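Local coordinates for cobalamin biosynthesis protein CobN (Mycobacterium tuberculosis, PDB 7C6O) that serves as the large, catalytic subunit of cobaltochelatase, probably inserting cobalt into the corrin ring of hydrogenobyrinic acid a,c-diamide during cobalamin biosynthesis, at residues H612-M617 with T1063-I1068; A618-Y623 with V695-G700; A903-R908 with D957-V962; P932-T937 with D971-A976. All blocks are in the same frame, centred on the assembly; numbering follows the deposited sequence.

Contact 1 of 4, residues H612-M617 with T1063-I1068; sequences HLIPPM and TREHDI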
loop_
_atom_site.group_PDB
_atom_site.type_symbol
_atom_site.label_atom_id
_atom_site.label_comp_id
_atom_site.label_asym_id
_atom_site.label_seq_id
_atom_site.Cartn_x
_atom_site.Cartn_y
_atom_site.Cartn_z
ATOM N N HIS A 612 2.853 13.793 1.821
ATOM C CA HIS A 612 3.470 14.839 2.617
ATOM C C HIS A 612 4.758 14.335 3.252
ATOM O O HIS A 612 5.001 13.131 3.369
ATOM C CB HIS A 612 2.512 15.390 3.696
ATOM C CG HIS A 612 2.179 14.419 4.791
ATOM N ND1 HIS A 612 3.068 14.088 5.790
ATOM C CD2 HIS A 612 1.040 13.740 5.062
ATOM C CE1 HIS A 612 2.498 13.231 6.620
ATOM N NE2 HIS A 612 1.266 13.004 6.201
ATOM N N LEU A 613 5.578 15.295 3.665
ATOM C CA LEU A 613 6.920 15.013 4.139
ATOM C C LEU A 613 6.892 14.231 5.451
ATOM O O LEU A 613 5.925 14.270 6.217
ATOM C CB LEU A 613 7.691 16.322 4.317
ATOM C CG LEU A 613 9.205 16.237 4.514
ATOM C CD1 LEU A 613 9.868 15.561 3.324
ATOM C CD2 LEU A 613 9.783 17.622 4.739
ATOM N N ILE A 614 7.976 13.502 5.692
ATOM C CA ILE A 614 8.218 12.831 6.967
ATOM C C ILE A 614 8.357 13.889 8.057
ATOM O O ILE A 614 8.638 15.057 7.751
ATOM C CB ILE A 614 9.470 11.944 6.888
ATOM C CG1 ILE A 614 10.713 12.804 6.645
ATOM C CG2 ILE A 614 9.306 10.899 5.789
ATOM C CD1 ILE A 614 12.020 12.071 6.867
ATOM N N PRO A 615 8.169 13.543 9.328
ATOM C CA PRO A 615 8.414 14.512 10.402
ATOM C C PRO A 615 9.865 14.959 10.404
ATOM O O PRO A 615 10.736 14.270 9.850
ATOM C CB PRO A 615 8.069 13.725 11.680
ATOM C CG PRO A 615 8.122 12.286 11.280
ATOM C CD PRO A 615 7.688 12.251 9.849
ATOM N N PRO A 616 10.167 16.110 11.001
ATOM C CA PRO A 616 11.572 16.492 11.163
ATOM C C PRO A 616 12.302 15.451 11.997
ATOM O O PRO A 616 11.752 14.901 12.954
ATOM C CB PRO A 616 11.492 17.847 11.877
ATOM C CG PRO A 616 10.175 17.830 12.571
ATOM C CD PRO A 616 9.255 17.058 11.662
ATOM N N MET A 617 13.545 15.166 11.605
ATOM C CA MET A 617 14.371 14.144 12.232
ATOM C C MET A 617 15.653 14.762 12.775
ATOM O O MET A 617 16.153 15.758 12.245
ATOM C CB MET A 617 14.732 13.030 11.236
ATOM C CG MET A 617 13.536 12.396 10.539
ATOM S SD MET A 617 12.456 11.475 11.654
ATOM C CE MET A 617 13.534 10.128 12.142
ATOM N N THR A 1063 11.920 1.148 8.496
ATOM C CA THR A 1063 11.847 2.594 8.338
ATOM C C THR A 1063 12.131 3.258 9.679
ATOM O O THR A 1063 11.781 2.727 10.736
ATOM C CB THR A 1063 10.475 3.023 7.762
ATOM O OG1 THR A 1063 10.662 4.057 6.784
ATOM C CG2 THR A 1063 9.536 3.523 8.848
ATOM N N ARG A 1064 12.808 4.406 9.629
ATOM C CA ARG A 1064 13.247 5.101 10.832
ATOM C C ARG A 1064 12.282 6.183 11.291
ATOM O O ARG A 1064 12.415 6.668 12.420
ATOM C CB ARG A 1064 14.632 5.724 10.609
ATOM C CG ARG A 1064 15.783 4.804 10.956
ATOM C CD ARG A 1064 15.960 4.685 12.463
ATOM N NE ARG A 1064 16.806 3.547 12.819
ATOM C CZ ARG A 1064 16.376 2.470 13.470
ATOM N NH1 ARG A 1064 15.110 2.387 13.856
ATOM N NH2 ARG A 1064 17.216 1.482 13.744
ATOM N N GLU A 1065 11.318 6.568 10.453
ATOM C CA GLU A 1065 10.390 7.639 10.802
ATOM C C GLU A 1065 9.518 7.292 12.002
ATOM O O GLU A 1065 9.037 8.202 12.687
ATOM C CB GLU A 1065 9.511 7.977 9.597
ATOM C CG GLU A 1065 10.255 8.641 8.440
ATOM C CD GLU A 1065 10.949 7.652 7.509
ATOM O OE1 GLU A 1065 11.072 6.457 7.859
ATOM O OE2 GLU A 1065 11.377 8.079 6.418
ATOM N N HIS A 1066 9.293 6.008 12.269
ATOM C CA HIS A 1066 8.550 5.573 13.443
ATOM C C HIS A 1066 9.224 4.329 14.001
ATOM O O HIS A 1066 10.086 3.726 13.355
ATOM C CB HIS A 1066 7.079 5.292 13.110
ATOM C CG HIS A 1066 6.880 4.103 12.223
ATOM N ND1 HIS A 1066 6.672 4.212 10.865
ATOM C CD2 HIS A 1066 6.862 2.776 12.501
ATOM C CE1 HIS A 1066 6.530 3.005 10.346
ATOM N NE2 HIS A 1066 6.645 2.116 11.316
ATOM N N ASP A 1067 8.824 3.934 15.208
ATOM C CA ASP A 1067 9.415 2.770 15.860
ATOM C C ASP A 1067 8.309 1.839 16.351
ATOM O O ASP A 1067 7.117 2.092 16.154
ATOM C CB ASP A 1067 10.360 3.183 17.002
ATOM C CG ASP A 1067 9.697 4.082 18.032
ATOM O OD1 ASP A 1067 8.644 3.700 18.587
ATOM O OD2 ASP A 1067 10.252 5.170 18.310
ATOM N N ILE A 1068 8.717 0.745 17.002
ATOM C CA ILE A 1068 7.766 -0.303 17.364
ATOM C C ILE A 1068 6.823 0.110 18.481
ATOM O O ILE A 1068 5.826 -0.583 18.723
ATOM C CB ILE A 1068 8.492 -1.605 17.759
ATOM C CG1 ILE A 1068 9.364 -1.390 18.997
ATOM C CG2 ILE A 1068 9.323 -2.117 16.596
ATOM C CD1 ILE A 1068 9.848 -2.687 19.632
#

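Contact 2 of 4, residues A618-Y623 with V695-G700; sequences ARAETY and VQIRDG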
loop_
_atom_site.group_PDB
_atom_site.type_symbol
_atom_site.label_atom_id
_atom_site.label_comp_id
_atom_site.label_asym_id
_atom_site.label_seq_id
_atom_site.Cartn_x
_atom_site.Cartn_y
_atom_site.Cartn_z
ATOM N N ALA A 618 16.188 14.150 13.830
ATOM C CA ALA A 618 17.454 14.582 14.411
ATOM C C ALA A 618 18.054 13.425 15.195
ATOM O O ALA A 618 17.361 12.469 15.554
ATOM C CB ALA A 618 17.274 15.808 15.314
ATOM N N ARG A 619 19.356 13.524 15.457
ATOM C CA ARG A 619 20.043 12.490 16.220
ATOM C C ARG A 619 19.504 12.442 17.644
ATOM O O ARG A 619 19.165 13.474 18.232
ATOM C CB ARG A 619 21.550 12.755 16.224
ATOM C CG ARG A 619 22.401 11.512 16.026
ATOM C CD ARG A 619 23.795 11.872 15.519
ATOM N NE ARG A 619 24.627 12.471 16.555
ATOM C CZ ARG A 619 25.661 11.863 17.129
ATOM N NH1 ARG A 619 26.000 10.634 16.764
ATOM N NH2 ARG A 619 26.361 12.487 18.065
ATOM N N ALA A 620 19.419 11.230 18.201
ATOM C CA ALA A 620 18.838 11.071 19.532
ATOM C C ALA A 620 19.704 11.727 20.603
ATOM O O ALA A 620 19.178 12.319 21.553
ATOM C CB ALA A 620 18.636 9.590 19.847
ATOM N N GLU A 621 21.029 11.622 20.466
ATOM C CA GLU A 621 22.002 12.158 21.418
ATOM C C GLU A 621 21.882 11.495 22.788
ATOM O O GLU A 621 21.073 10.579 22.974
ATOM C CB GLU A 621 21.860 13.680 21.546
ATOM C CG GLU A 621 22.224 14.452 20.283
ATOM C CD GLU A 621 23.652 14.197 19.819
ATOM O OE1 GLU A 621 23.890 14.208 18.592
ATOM O OE2 GLU A 621 24.538 13.984 20.675
ATOM N N THR A 622 22.689 11.936 23.749
ATOM C CA THR A 622 22.686 11.366 25.087
ATOM C C THR A 622 22.171 12.375 26.104
ATOM O O THR A 622 22.158 13.586 25.868
ATOM C CB THR A 622 24.085 10.895 25.501
ATOM O OG1 THR A 622 24.995 12.002 25.460
ATOM C CG2 THR A 622 24.576 9.805 24.571
ATOM N N TYR A 623 21.760 11.849 27.254
ATOM C CA TYR A 623 21.203 12.649 28.333
ATOM C C TYR A 623 21.317 11.849 29.620
ATOM O O TYR A 623 21.460 10.624 29.594
ATOM C CB TYR A 623 19.739 13.015 28.063
ATOM C CG TYR A 623 18.842 11.801 27.950
ATOM C CD1 TYR A 623 18.678 11.146 26.736
ATOM C CD2 TYR A 623 18.173 11.299 29.062
ATOM C CE1 TYR A 623 17.868 10.029 26.628
ATOM C CE2 TYR A 623 17.363 10.180 28.965
ATOM C CZ TYR A 623 17.215 9.550 27.745
ATOM O OH TYR A 623 16.406 8.441 27.644
ATOM N N VAL A 695 21.118 7.056 16.605
ATOM C CA VAL A 695 19.919 6.751 15.833
ATOM C C VAL A 695 19.117 8.023 15.574
ATOM O O VAL A 695 19.076 8.943 16.404
ATOM C CB VAL A 695 19.075 5.690 16.562
ATOM C CG1 VAL A 695 18.509 6.245 17.865
ATOM C CG2 VAL A 695 17.961 5.173 15.655
ATOM N N GLN A 696 18.494 8.093 14.400
ATOM C CA GLN A 696 17.614 9.206 14.076
ATOM C C GLN A 696 16.248 8.991 14.715
ATOM O O GLN A 696 15.677 7.900 14.627
ATOM C CB GLN A 696 17.469 9.349 12.561
ATOM C CG GLN A 696 18.741 9.770 11.845
ATOM C CD GLN A 696 19.092 11.224 12.095
ATOM O OE1 GLN A 696 20.263 11.601 12.098
ATOM N NE2 GLN A 696 18.073 12.050 12.294
ATOM N N ILE A 697 15.726 10.033 15.362
ATOM C CA ILE A 697 14.378 10.019 15.911
ATOM C C ILE A 697 13.671 11.282 15.444
ATOM O O ILE A 697 14.298 12.245 14.998
ATOM C CB ILE A 697 14.356 9.940 17.453
ATOM C CG1 ILE A 697 15.018 11.181 18.053
ATOM C CG2 ILE A 697 15.041 8.671 17.941
ATOM C CD1 ILE A 697 14.907 11.266 19.563
ATOM N N ARG A 698 12.346 11.276 15.537
ATOM C CA ARG A 698 11.613 12.463 15.126
ATOM C C ARG A 698 11.812 13.582 16.140
ATOM O O ARG A 698 11.895 13.347 17.349
ATOM C CB ARG A 698 10.130 12.155 14.931
ATOM C CG ARG A 698 9.358 11.754 16.167
ATOM C CD ARG A 698 7.926 11.446 15.754
ATOM N NE ARG A 698 7.092 10.927 16.834
ATOM C CZ ARG A 698 7.131 9.669 17.263
ATOM N NH1 ARG A 698 7.984 8.812 16.720
ATOM N NH2 ARG A 698 6.323 9.272 18.239
ATOM N N ASP A 699 11.917 14.804 15.627
ATOM C CA ASP A 699 12.222 16.007 16.388
ATOM C C ASP A 699 11.098 17.022 16.232
ATOM O O ASP A 699 11.319 18.236 16.194
ATOM C CB ASP A 699 13.565 16.589 15.955
ATOM C CG ASP A 699 14.095 17.616 16.930
ATOM O OD1 ASP A 699 13.986 17.383 18.152
ATOM O OD2 ASP A 699 14.621 18.651 16.473
ATOM N N GLY A 700 9.877 16.522 16.143
ATOM C CA GLY A 700 8.688 17.303 15.896
ATOM C C GLY A 700 7.734 16.512 15.028
ATOM O O GLY A 700 7.915 15.317 14.799
#

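Contact 3 of 4, residues A903-R908 with D957-V962; sequences ALLGVR and DAVRLV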
loop_
_atom_site.group_PDB
_atom_site.type_symbol
_atom_site.label_atom_id
_atom_site.label_comp_id
_atom_site.label_asym_id
_atom_site.label_seq_id
_atom_site.Cartn_x
_atom_site.Cartn_y
_atom_site.Cartn_z
ATOM N N ALA A 903 15.265 -17.093 1.528
ATOM C CA ALA A 903 16.616 -17.433 1.966
ATOM C C ALA A 903 16.596 -18.488 3.066
ATOM O O ALA A 903 17.427 -19.405 3.071
ATOM C CB ALA A 903 17.349 -16.177 2.440
ATOM N N LEU A 904 15.659 -18.376 4.010
ATOM C CA LEU A 904 15.571 -19.370 5.076
ATOM C C LEU A 904 15.233 -20.747 4.516
ATOM O O LEU A 904 15.800 -21.760 4.948
ATOM C CB LEU A 904 14.535 -18.937 6.113
ATOM C CG LEU A 904 14.917 -17.737 6.980
ATOM C CD1 LEU A 904 13.701 -17.186 7.710
ATOM C CD2 LEU A 904 16.007 -18.131 7.967
ATOM N N LEU A 905 14.314 -20.800 3.546
ATOM C CA LEU A 905 13.961 -22.055 2.892
ATOM C C LEU A 905 15.084 -22.593 2.015
ATOM O O LEU A 905 15.087 -23.786 1.699
ATOM C CB LEU A 905 12.705 -21.868 2.036
ATOM C CG LEU A 905 11.422 -21.451 2.753
ATOM C CD1 LEU A 905 10.307 -21.219 1.749
ATOM C CD2 LEU A 905 11.018 -22.501 3.772
ATOM N N GLY A 906 16.024 -21.745 1.607
ATOM C CA GLY A 906 17.074 -22.176 0.706
ATOM C C GLY A 906 16.679 -22.114 -0.752
ATOM O O GLY A 906 17.075 -22.986 -1.536
ATOM N N VAL A 907 15.902 -21.106 -1.138
ATOM C CA VAL A 907 15.399 -20.955 -2.498
ATOM C C VAL A 907 15.802 -19.580 -3.008
ATOM O O VAL A 907 15.605 -18.573 -2.317
ATOM C CB VAL A 907 13.871 -21.131 -2.561
ATOM C CG1 VAL A 907 13.361 -20.893 -3.975
ATOM C CG2 VAL A 907 13.487 -22.510 -2.082
ATOM N N ARG A 908 16.357 -19.542 -4.211
ATOM C CA ARG A 908 16.788 -18.315 -4.861
ATOM C C ARG A 908 15.751 -17.862 -5.881
ATOM O O ARG A 908 15.163 -18.696 -6.581
ATOM C CB ARG A 908 18.130 -18.529 -5.563
ATOM C CG ARG A 908 18.873 -17.253 -5.911
ATOM C CD ARG A 908 20.080 -17.546 -6.786
ATOM N NE ARG A 908 20.812 -18.720 -6.323
ATOM C CZ ARG A 908 21.785 -18.691 -5.420
ATOM N NH1 ARG A 908 22.151 -17.540 -4.873
ATOM N NH2 ARG A 908 22.392 -19.814 -5.061
ATOM N N ASP A 957 4.756 -21.654 -3.480
ATOM C CA ASP A 957 5.511 -22.521 -4.383
ATOM C C ASP A 957 6.852 -22.923 -3.780
ATOM O O ASP A 957 7.299 -24.063 -3.948
ATOM C CB ASP A 957 5.731 -21.828 -5.728
ATOM C CG ASP A 957 4.473 -21.763 -6.571
ATOM O OD1 ASP A 957 3.479 -22.442 -6.233
ATOM O OD2 ASP A 957 4.481 -21.025 -7.581
ATOM N N ALA A 958 7.510 -21.997 -3.076
ATOM C CA ALA A 958 8.829 -22.292 -2.526
ATOM C C ALA A 958 8.748 -23.318 -1.403
ATOM O O ALA A 958 9.592 -24.218 -1.318
ATOM C CB ALA A 958 9.492 -21.006 -2.030
ATOM N N VAL A 959 7.747 -23.192 -0.530
ATOM C CA VAL A 959 7.567 -24.157 0.553
ATOM C C VAL A 959 7.325 -25.551 -0.011
ATOM O O VAL A 959 7.962 -26.528 0.401
ATOM C CB VAL A 959 6.414 -23.722 1.475
ATOM C CG1 VAL A 959 6.101 -24.826 2.478
ATOM C CG2 VAL A 959 6.760 -22.426 2.185
ATOM N N ARG A 960 6.386 -25.665 -0.954
ATOM C CA ARG A 960 6.099 -26.964 -1.552
ATOM C C ARG A 960 7.291 -27.490 -2.339
ATOM O O ARG A 960 7.524 -28.704 -2.370
ATOM C CB ARG A 960 4.858 -26.866 -2.440
ATOM C CG ARG A 960 3.561 -26.755 -1.653
ATOM C CD ARG A 960 2.345 -26.662 -2.563
ATOM N NE ARG A 960 2.197 -25.328 -3.133
ATOM C CZ ARG A 960 2.494 -25.011 -4.388
ATOM N NH1 ARG A 960 2.951 -25.937 -5.220
ATOM N NH2 ARG A 960 2.325 -23.767 -4.810
ATOM N N LEU A 961 8.055 -26.596 -2.970
ATOM C CA LEU A 961 9.269 -26.994 -3.674
ATOM C C LEU A 961 10.218 -27.745 -2.746
ATOM O O LEU A 961 10.606 -28.886 -3.020
ATOM C CB LEU A 961 9.953 -25.757 -4.260
ATOM C CG LEU A 961 10.705 -25.831 -5.592
ATOM C CD1 LEU A 961 11.421 -24.513 -5.854
ATOM C CD2 LEU A 961 11.688 -26.992 -5.644
ATOM N N VAL A 962 10.598 -27.115 -1.630
ATOM C CA VAL A 962 11.583 -27.720 -0.740
ATOM C C VAL A 962 10.993 -28.825 0.124
ATOM O O VAL A 962 11.737 -29.706 0.573
ATOM C CB VAL A 962 12.245 -26.661 0.157
ATOM C CG1 VAL A 962 12.995 -25.658 -0.689
ATOM C CG2 VAL A 962 11.210 -25.962 1.031
#

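Contact 4 of 4, residues P932-T937 with D971-A976; sequences PRIDVT and DNYVRA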
loop_
_atom_site.group_PDB
_atom_site.type_symbol
_atom_site.label_atom_id
_atom_site.label_comp_id
_atom_site.label_asym_id
_atom_site.label_seq_id
_atom_site.Cartn_x
_atom_site.Cartn_y
_atom_site.Cartn_z
ATOM N N PRO A 932 20.825 -26.380 7.448
ATOM C CA PRO A 932 19.514 -26.945 7.114
ATOM C C PRO A 932 18.585 -25.893 6.534
ATOM O O PRO A 932 18.691 -24.701 6.831
ATOM C CB PRO A 932 18.987 -27.457 8.461
ATOM C CG PRO A 932 20.181 -27.565 9.337
ATOM C CD PRO A 932 21.116 -26.493 8.889
ATOM N N ARG A 933 17.670 -26.353 5.685
ATOM C CA ARG A 933 16.530 -25.527 5.318
ATOM C C ARG A 933 15.682 -25.283 6.558
ATOM O O ARG A 933 15.253 -26.232 7.222
ATOM C CB ARG A 933 15.703 -26.205 4.226
ATOM C CG ARG A 933 16.489 -26.567 2.978
ATOM C CD ARG A 933 15.572 -26.989 1.841
ATOM N NE ARG A 933 16.316 -27.621 0.756
ATOM C CZ ARG A 933 16.963 -26.958 -0.196
ATOM N NH1 ARG A 933 16.958 -25.631 -0.206
ATOM N NH2 ARG A 933 17.620 -27.621 -1.138
ATOM N N ILE A 934 15.464 -24.015 6.884
ATOM C CA ILE A 934 14.706 -23.638 8.070
ATOM C C ILE A 934 13.242 -23.489 7.681
ATOM O O ILE A 934 12.921 -22.847 6.675
ATOM C CB ILE A 934 15.252 -22.335 8.681
ATOM C CG1 ILE A 934 16.770 -22.426 8.890
ATOM C CG2 ILE A 934 14.542 -22.021 9.989
ATOM C CD1 ILE A 934 17.206 -23.475 9.898
ATOM N N ASP A 935 12.353 -24.088 8.470
ATOM C CA ASP A 935 10.925 -23.939 8.229
ATOM C C ASP A 935 10.497 -22.503 8.513
ATOM O O ASP A 935 11.064 -21.818 9.369
ATOM C CB ASP A 935 10.133 -24.915 9.102
ATOM C CG ASP A 935 8.807 -25.324 8.476
ATOM O OD1 ASP A 935 8.440 -24.781 7.415
ATOM O OD2 ASP A 935 8.132 -26.204 9.049
ATOM N N VAL A 936 9.499 -22.035 7.769
ATOM C CA VAL A 936 8.998 -20.673 7.923
ATOM C C VAL A 936 7.477 -20.701 7.936
ATOM O O VAL A 936 6.853 -21.283 7.042
ATOM C CB VAL A 936 9.498 -19.733 6.806
ATOM C CG1 VAL A 936 8.961 -18.323 7.028
ATOM C CG2 VAL A 936 11.015 -19.719 6.741
ATOM N N THR A 937 6.883 -20.077 8.949
ATOM C CA THR A 937 5.461 -19.767 8.972
ATOM C C THR A 937 5.303 -18.269 8.762
ATOM O O THR A 937 5.939 -17.472 9.460
ATOM C CB THR A 937 4.810 -20.194 10.292
ATOM O OG1 THR A 937 4.815 -21.624 10.386
ATOM C CG2 THR A 937 3.376 -19.697 10.366
ATOM N N ASP A 971 18.814 -31.936 7.271
ATOM C CA ASP A 971 19.105 -30.966 6.225
ATOM C C ASP A 971 17.893 -30.140 5.815
ATOM O O ASP A 971 18.061 -29.134 5.118
ATOM C CB ASP A 971 19.659 -31.669 4.977
ATOM C CG ASP A 971 20.976 -32.376 5.236
ATOM O OD1 ASP A 971 21.756 -31.899 6.087
ATOM O OD2 ASP A 971 21.230 -33.408 4.578
ATOM N N ASN A 972 16.686 -30.534 6.223
ATOM C CA ASN A 972 15.467 -29.939 5.669
ATOM C C ASN A 972 14.376 -30.022 6.738
ATOM O O ASN A 972 13.664 -31.023 6.837
ATOM C CB ASN A 972 15.060 -30.654 4.387
ATOM C CG ASN A 972 13.936 -29.951 3.650
ATOM O OD1 ASN A 972 13.143 -29.218 4.241
ATOM N ND2 ASN A 972 13.856 -30.185 2.346
ATOM N N TYR A 973 14.248 -28.951 7.524
ATOM C CA TYR A 973 13.228 -28.927 8.568
ATOM C C TYR A 973 11.831 -28.791 7.977
ATOM O O TYR A 973 10.852 -29.222 8.600
ATOM C CB TYR A 973 13.497 -27.789 9.555
ATOM C CG TYR A 973 14.829 -27.878 10.277
ATOM C CD1 TYR A 973 15.546 -29.068 10.322
ATOM C CD2 TYR A 973 15.363 -26.769 10.921
ATOM C CE1 TYR A 973 16.762 -29.148 10.980
ATOM C CE2 TYR A 973 16.577 -26.839 11.583
ATOM C CZ TYR A 973 17.272 -28.030 11.609
ATOM O OH TYR A 973 18.478 -28.103 12.267
ATOM N N VAL A 974 11.718 -28.196 6.786
ATOM C CA VAL A 974 10.420 -28.074 6.127
ATOM C C VAL A 974 9.852 -29.454 5.826
ATOM O O VAL A 974 8.724 -29.782 6.214
ATOM C CB VAL A 974 10.541 -27.231 4.845
ATOM C CG1 VAL A 974 9.188 -27.115 4.153
ATOM C CG2 VAL A 974 11.110 -25.859 5.160
ATOM N N ARG A 975 10.631 -30.283 5.127
ATOM C CA ARG A 975 10.172 -31.630 4.803
ATOM C C ARG A 975 9.920 -32.447 6.063
ATOM O O ARG A 975 8.945 -33.203 6.133
ATOM C CB ARG A 975 11.191 -32.334 3.906
ATOM C CG ARG A 975 10.839 -33.781 3.619
ATOM C CD ARG A 975 11.844 -34.423 2.687
ATOM N NE ARG A 975 11.460 -35.787 2.337
ATOM C CZ ARG A 975 10.576 -36.092 1.391
ATOM N NH1 ARG A 975 10.286 -37.362 1.139
ATOM N NH2 ARG A 975 9.982 -35.130 0.699
ATOM N N ALA A 976 10.782 -32.298 7.071
ATOM C CA ALA A 976 10.626 -33.070 8.301
ATOM C C ALA A 976 9.291 -32.773 8.973
ATOM O O ALA A 976 8.584 -33.688 9.411
ATOM C CB ALA A 976 11.786 -32.778 9.252
#

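Contact 1 of 4, residues H612-M617 with T1063-I1068
Glu1065 lies across Ile614 and buries more surface here than any other residue. The two side chains cross at about a right angle. From CB, which points toward the loop 612-617, the glutamate chain runs to CG. CG sits 3.6 Å from Ile614 CG2 and is also close to Ile614 CB. The chain then bends (chi2 84°), which keeps the carboxylate beside the isoleucine. Glu1065 CD follows at 4.0 Å from Ile614 CG2. At the tip the two oxygens part company. OE2 touches the isoleucine, 3.6 Å from Ile614 CG2, but its polar partner is Ser827 OG. OE1 is hydrogen-bonded to Thr1063 OG1 at 2.7 Å, met on the syn side and 30° out of the carboxylate plane. The buried carboxylate is thus held by a hydroxyl at each oxygen, while CG rests against the carbons of Ile614. Met617 adds a second touch. Its chain is bent at chi2 and chi3, and Met617 CE comes 3.6 Å from Arg1064 O. Pro615 CG is looser, 4.4 Å from Glu1065 O. The contact is buried. It joins the link between strands 608-612 and 617-619 to the loop that leads from strand 1056-1061 into helix 1072-1089. Met617 also leans on strand 696-698, and Thr1063 on helix 887-893.

Contact 2 of 4, residues A618-Y623 with V695-G700
Ala618 and Ile697 face each other as an antiparallel hydrogen-bonded pair, with both side chains on the same face of the ribbon. Ala618 N donates to Ile697 O at 2.9 Å, and Ile697 N returns a nearly straight bond (176°) to Ala618 O. A third backbone bond, Ala620 N to Val695 O at 2.9 Å, follows just past the strand end. Ala618 CB meets Asp699 CB at 3.8 Å. Ala620 CB points toward the partner segment and touches two branched residues, 3.9 Å from Val695 CG1 and 4.1 Å from Ile697 CD1. Val695 points its CB away, yet CG1 still arrives because it is set between the backbone N and the carbonyl carbon (chi1 67°). Arg619 and Gln696 form the non-hydrogen-bonded pair, and their side chains diverge. Gln696 folds back at chi2 (-72°), so its amide end passes close to the backbone, with NE2 3.2 Å from Ala618 C. NE2 makes no hydrogen bond to Ala618 N or O. The CB of Arg619 points away; its NE forms a salt bridge to Glu621 OE1 (2.8 Å), and NH1 one to Asp694. The arrangement is a short two-stranded antiparallel ribbon. Its strands are not joined by a tight hairpin turn but by a long, mainly helical connection that includes helices 624-642 and 675-694.

Contact 3 of 4, residues A903-R908 with D957-V962
Leu905 reaches helix 949-963 chiefly with CD1. This methyl fits against two neighbours on that helix, 3.8 Å from Val959 CG2 and 3.9 Å from Ala958 CB. The CB of Val959 points away, and only its CG2 branch swings round to the leucine. The other leucine methyl, CD2, stays looser, 4.4 Å from Val962 CG2. Leu905 lies in the last turn of helix 896-905, which closes with a Schellman motif. Gly906 is its C-prime residue, with positive phi (85°), and Val907 N bonds back to Leu902 O. This turn redirects the chain into strand 907-911, the first strand of a hairpin with 918-923. Leu905 and Val907 both face the same helix. Val907 holds CG1 anti to its own nitrogen (chi1 177°), leaving CG2 for the contact. That CG2 lies 3.5 Å from Val962 CG1, tighter than usual for two carbons, and 4.3 Å from Ala958 CB. Val962 is the third main residue. Its CG1 touches both Val907 CG2 and, at 3.7 Å, Leu905 O. That oxygen also accepts a hydrogen bond from Arg933 NH1. Leu921 of strand 918-923 packs on both Val907 and Ala958, and Val974 of helix 973-985 packs on both Leu905 and Val962.

Contact 4 of 4, residues P932-T937 with D971-A976
Asp971 O accepts a hydrogen bond from Arg933 N at 2.9 Å. The same oxygen lies 3.3 Å from Pro932 CA in a CA-H...O contact. Asn972 comes next, at the N-cap position of helix 973-985. Its CG is anti to the backbone N (chi1 -171°), and OD1 caps the helix by accepting from Arg975 N at 2.9 Å. Its ND2 end crosses the aliphatic arm of Arg933, 3.7 Å from Arg933 CD, with the amide and guanidinium planes 66° apart. Glu967 ties the two together, accepting from Asn972 ND2 and forming a salt bridge with Arg933 NE. Arg933 NH2 also bonds to Met924 O. Tyr973 N then donates to Arg933 O at 2.9 Å. The side chains of Tyr973 and Pro932 lie side by side, and Pro932 CB sits over one face of the Tyr973 ring in a CH-pi contact, 3.9 Å from the centroid. Ile934 CD1 comes in obliquely, 3.8 Å from Tyr973 CE2. Val974 closes the series, its CG2 3.6 Å from Asp935 CA. The Asp935 carboxylate turns to Arg994 and His977. The arrangement is an N-capped helix whose first turn is bridged by backbone bonds of Arg933 to the entry of strand 935-940 in the mixed sheet.

Overall arrangement
From the N terminus, contact 1 opens first and closes last, when 1063-1068 returns to 612-617. The other three contacts all nest within that long loop. Contact 2 follows at once, closing a mostly helical excursion at 695-700. It touches contact 1, for example through Pro616 O and Asp699 N. Contacts 3 and 4 open after contact 2 has closed, and they cross one another, since 932-937 falls between the two segments of contact 3. They touch too, and together join the hairpin region and successive helices 949-963 and 973-985 to the start of strand 935-940. The two pairs lie apart: contacts 1 and 4 are about 17 Å apart at their nearest atoms.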